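Long-range contact in KLLA0E08119p (Kluyveromyces lactis, PDB 3VA7), which probably uses biotin and ATP to carboxylate urea, the first step of urea breakdown, as the urea carboxylase part of an enzyme that also carries an allophanate hydrolase: residues Cys476-Leu481 and Asp625-Asn630. Numbering follows the deposited sequence.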
ATOM      1  N   CYS A 476     -11.465  21.526  -2.456  1.00 52.71           N
ATOM      2  CA  CYS A 476     -10.481  21.992  -3.414  1.00 52.97           C
ATOM      3  C   CYS A 476      -9.808  20.757  -4.050  1.00 51.83           C
ATOM      4  O   CYS A 476      -8.709  20.345  -3.637  1.00 52.02           O
ATOM      5  CB  CYS A 476      -9.477  22.927  -2.747  1.00 53.38           C
ATOM      6  SG  CYS A 476      -8.168  23.472  -3.896  1.00 58.85           S
ATOM      7  N   ALA A 477     -10.480  20.175  -5.048  1.00 49.70           N
ATOM      8  CA  ALA A 477     -10.241  18.792  -5.437  1.00 48.47           C
ATOM      9  C   ALA A 477     -10.897  18.364  -6.767  1.00 47.86           C
ATOM     10  O   ALA A 477     -11.800  19.030  -7.280  1.00 47.65           O
ATOM     11  CB  ALA A 477     -10.772  17.882  -4.326  1.00 48.05           C
ATOM     12  N   PHE A 478     -10.500  17.227  -7.320  1.00 46.67           N
ATOM     13  CA  PHE A 478     -11.335  16.710  -8.404  1.00 46.49           C
ATOM     14  C   PHE A 478     -12.041  15.409  -8.029  1.00 46.35           C
ATOM     15  O   PHE A 478     -11.849  14.911  -6.953  1.00 46.90           O
ATOM     16  CB  PHE A 478     -10.593  16.686  -9.764  1.00 46.14           C
ATOM     17  CG  PHE A 478      -9.488  15.679  -9.864  1.00 44.14           C
ATOM     18  CD1 PHE A 478      -9.744  14.386 -10.329  1.00 43.57           C
ATOM     19  CD2 PHE A 478      -8.190  16.025  -9.539  1.00 43.82           C
ATOM     20  CE1 PHE A 478      -8.725  13.450 -10.460  1.00 41.72           C
ATOM     21  CE2 PHE A 478      -7.149  15.100  -9.665  1.00 42.70           C
ATOM     22  CZ  PHE A 478      -7.425  13.810 -10.136  1.00 43.53           C
ATOM     23  N   GLU A 479     -12.867  14.862  -8.897  1.00 46.81           N
ATOM     24  CA  GLU A 479     -13.632  13.679  -8.547  1.00 47.21           C
ATOM     25  C   GLU A 479     -13.689  12.789  -9.753  1.00 46.77           C
ATOM     26  O   GLU A 479     -13.893  13.260 -10.853  1.00 46.87           O
ATOM     27  CB  GLU A 479     -15.053  14.067  -8.093  1.00 47.67           C
ATOM     28  CG  GLU A 479     -15.999  12.873  -7.814  1.00 49.31           C
ATOM     29  CD  GLU A 479     -17.448  13.279  -7.466  1.00 51.76           C
ATOM     30  OE1 GLU A 479     -18.351  12.389  -7.539  1.00 48.57           O
ATOM     31  OE2 GLU A 479     -17.662  14.480  -7.122  1.00 51.10           O
ATOM     32  N   VAL A 480     -13.544  11.495  -9.541  1.00 46.85           N
ATOM     33  CA  VAL A 480     -13.447  10.583 -10.643  1.00 47.18           C
ATOM     34  C   VAL A 480     -14.826  10.073 -11.085  1.00 48.33           C
ATOM     35  O   VAL A 480     -15.391   9.137 -10.483  1.00 49.54           O
ATOM     36  CB  VAL A 480     -12.535   9.404 -10.271  1.00 47.16           C
ATOM     37  CG1 VAL A 480     -12.448   8.423 -11.425  1.00 46.42           C
ATOM     38  CG2 VAL A 480     -11.156   9.906  -9.868  1.00 44.59           C
ATOM     39  N   LEU A 481     -15.366  10.670 -12.138  1.00 48.42           N
ATOM     40  CA  LEU A 481     -16.634  10.187 -12.695  1.00 48.61           C
ATOM     41  C   LEU A 481     -16.482   8.852 -13.385  1.00 49.27           C
ATOM     42  O   LEU A 481     -17.459   8.118 -13.490  1.00 50.36           O
ATOM     43  CB  LEU A 481     -17.208  11.174 -13.710  1.00 48.66           C
ATOM     44  CG  LEU A 481     -18.090  12.365 -13.315  1.00 47.12           C
ATOM     45  CD1 LEU A 481     -18.132  12.628 -11.818  1.00 42.04           C
ATOM     46  CD2 LEU A 481     -17.596  13.584 -14.109  1.00 45.93           C
ATOM     47  N   ASP A 625     -13.568   8.016  -6.569  1.00 45.36           N
ATOM     48  CA  ASP A 625     -12.437   8.694  -5.884  1.00 45.01           C
ATOM     49  C   ASP A 625     -12.473  10.212  -5.977  1.00 44.65           C
ATOM     50  O   ASP A 625     -13.024  10.771  -6.917  1.00 44.17           O
ATOM     51  CB  ASP A 625     -11.065   8.220  -6.383  1.00 45.38           C
ATOM     52  CG  ASP A 625     -10.792   6.763  -6.083  1.00 46.95           C
ATOM     53  OD1 ASP A 625     -11.284   6.248  -5.043  1.00 46.13           O
ATOM     54  OD2 ASP A 625     -10.078   6.141  -6.913  1.00 48.40           O
ATOM     55  N   VAL A 626     -11.837  10.858  -4.998  1.00 45.33           N
ATOM     56  CA  VAL A 626     -11.785  12.304  -4.851  1.00 44.92           C
ATOM     57  C   VAL A 626     -10.360  12.779  -4.534  1.00 46.69           C
ATOM     58  O   VAL A 626      -9.869  12.609  -3.413  1.00 47.57           O
ATOM     59  CB  VAL A 626     -12.711  12.740  -3.698  1.00 44.96           C
ATOM     60  CG1 VAL A 626     -12.436  14.167  -3.252  1.00 42.48           C
ATOM     61  CG2 VAL A 626     -14.215  12.504  -4.057  1.00 43.25           C
ATOM     62  N   LEU A 627      -9.705  13.443  -5.485  1.00 47.33           N
ATOM     63  CA  LEU A 627      -8.332  13.858  -5.267  1.00 47.45           C
ATOM     64  C   LEU A 627      -8.172  15.334  -5.059  1.00 48.13           C
ATOM     65  O   LEU A 627      -8.667  16.122  -5.843  1.00 48.59           O
ATOM     66  CB  LEU A 627      -7.475  13.412  -6.441  1.00 47.30           C
ATOM     67  CG  LEU A 627      -7.053  11.946  -6.447  1.00 45.82           C
ATOM     68  CD1 LEU A 627      -8.184  11.026  -6.898  1.00 44.11           C
ATOM     69  CD2 LEU A 627      -5.880  11.829  -7.364  1.00 44.32           C
ATOM     70  N   PHE A 628      -7.417  15.677  -4.027  1.00 49.01           N
ATOM     71  CA  PHE A 628      -7.245  17.032  -3.547  1.00 50.32           C
ATOM     72  C   PHE A 628      -6.110  17.748  -4.222  1.00 52.06           C
ATOM     73  O   PHE A 628      -5.091  17.113  -4.526  1.00 52.12           O
ATOM     74  CB  PHE A 628      -7.062  17.035  -2.010  1.00 50.08           C
ATOM     75  CG  PHE A 628      -8.353  16.838  -1.290  1.00 49.89           C
ATOM     76  CD1 PHE A 628      -8.846  15.550  -1.062  1.00 50.96           C
ATOM     77  CD2 PHE A 628      -9.139  17.927  -0.952  1.00 48.28           C
ATOM     78  CE1 PHE A 628     -10.094  15.352  -0.460  1.00 50.35           C
ATOM     79  CE2 PHE A 628     -10.370  17.751  -0.354  1.00 48.69           C
ATOM     80  CZ  PHE A 628     -10.857  16.459  -0.116  1.00 49.77           C
ATOM     81  N   LEU A 629      -6.282  19.063  -4.449  1.00 53.55           N
ATOM     82  CA  LEU A 629      -5.256  19.891  -5.097  1.00 55.12           C
ATOM     83  C   LEU A 629      -4.609  20.815  -4.103  1.00 57.29           C
ATOM     84  O   LEU A 629      -4.929  20.760  -2.923  1.00 57.61           O
ATOM     85  CB  LEU A 629      -5.830  20.727  -6.225  1.00 54.31           C
ATOM     86  CG  LEU A 629      -6.632  20.081  -7.346  1.00 53.46           C
ATOM     87  CD1 LEU A 629      -6.729  21.117  -8.459  1.00 52.00           C
ATOM     88  CD2 LEU A 629      -6.020  18.760  -7.852  1.00 51.48           C
ATOM     89  N   ASN A 630      -3.735  21.689  -4.595  1.00 59.86           N
ATOM     90  CA  ASN A 630      -2.930  22.556  -3.759  1.00 62.73           C
ATOM     91  C   ASN A 630      -3.145  24.044  -4.118  1.00 65.23           C
ATOM     92  O   ASN A 630      -2.210  24.717  -4.582  1.00 65.61           O
ATOM     93  CB  ASN A 630      -1.460  22.136  -3.917  1.00 62.35           C
ATOM     94  CG  ASN A 630      -0.465  23.156  -3.350  1.00 64.07           C
ATOM     95  OD1 ASN A 630      -0.787  23.913  -2.420  1.00 67.80           O
ATOM     96  ND2 ASN A 630       0.760  23.169  -3.904  1.00 62.28           N
TER
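Strands 477-480 and 626-628 run antiparallel, their axes at 159° and 4.5 Å apart at closest approach, with Phe478 and Leu627 as the hydrogen-bonded pair between the non-hydrogen-bonded pairs Ala477-Phe628 and Glu479-Val626. Phe478 N donates to Leu627 O and Leu627 N answers to Phe478 O at 3.0 Å. The ladder continues beyond this pair: Leu629 N reaches Cys476 O at 2.9 Å, and Val480 N reaches Asp625 O at 2.8 Å.

On the face bearing Phe478 and Leu627, the two side chains lie side by side. With CG of Phe478 placed between its backbone N and carbonyl carbon (chi1 69°), the ring is brought against strand 626-628, and Leu627 CB sits over one face in a CH-pi contact, 3.9 Å from the ring centroid. Leu629 CD2 meets the same ring at its edge, in plane, 3.9 Å from Phe478 CD2. Leucine suits both places: the Leu627 CB methylene lies over the face, and a branch methyl of Leu629 reaches the edge. On the other face, the small Ala477 lets the Phe628 ring settle over its CB, 4.0 Å from the ring centroid. Beside them, Glu479 lays its aliphatic CG beside Val626 CG2, its extended chain carrying the carboxylate to a long, weak ion pair with Lys375.

Strand 626-628 is outermost in this antiparallel sheet, whereas 477-480 also pairs with strand 538-541, whose Leu539 touches Phe478 and Val480. Asp625 OD1 forms a salt bridge with Arg619, and OD2 accepts a hydrogen bond from the backbone N of Lys622. Thus four backbone hydrogen bonds and hydrocarbon packing on both faces join segments 144 residues apart, of which 625-630 falls in the carboxyltransferase A/B region, while Ala477 and Glu479 bond through their backbones to His542 and Leu540.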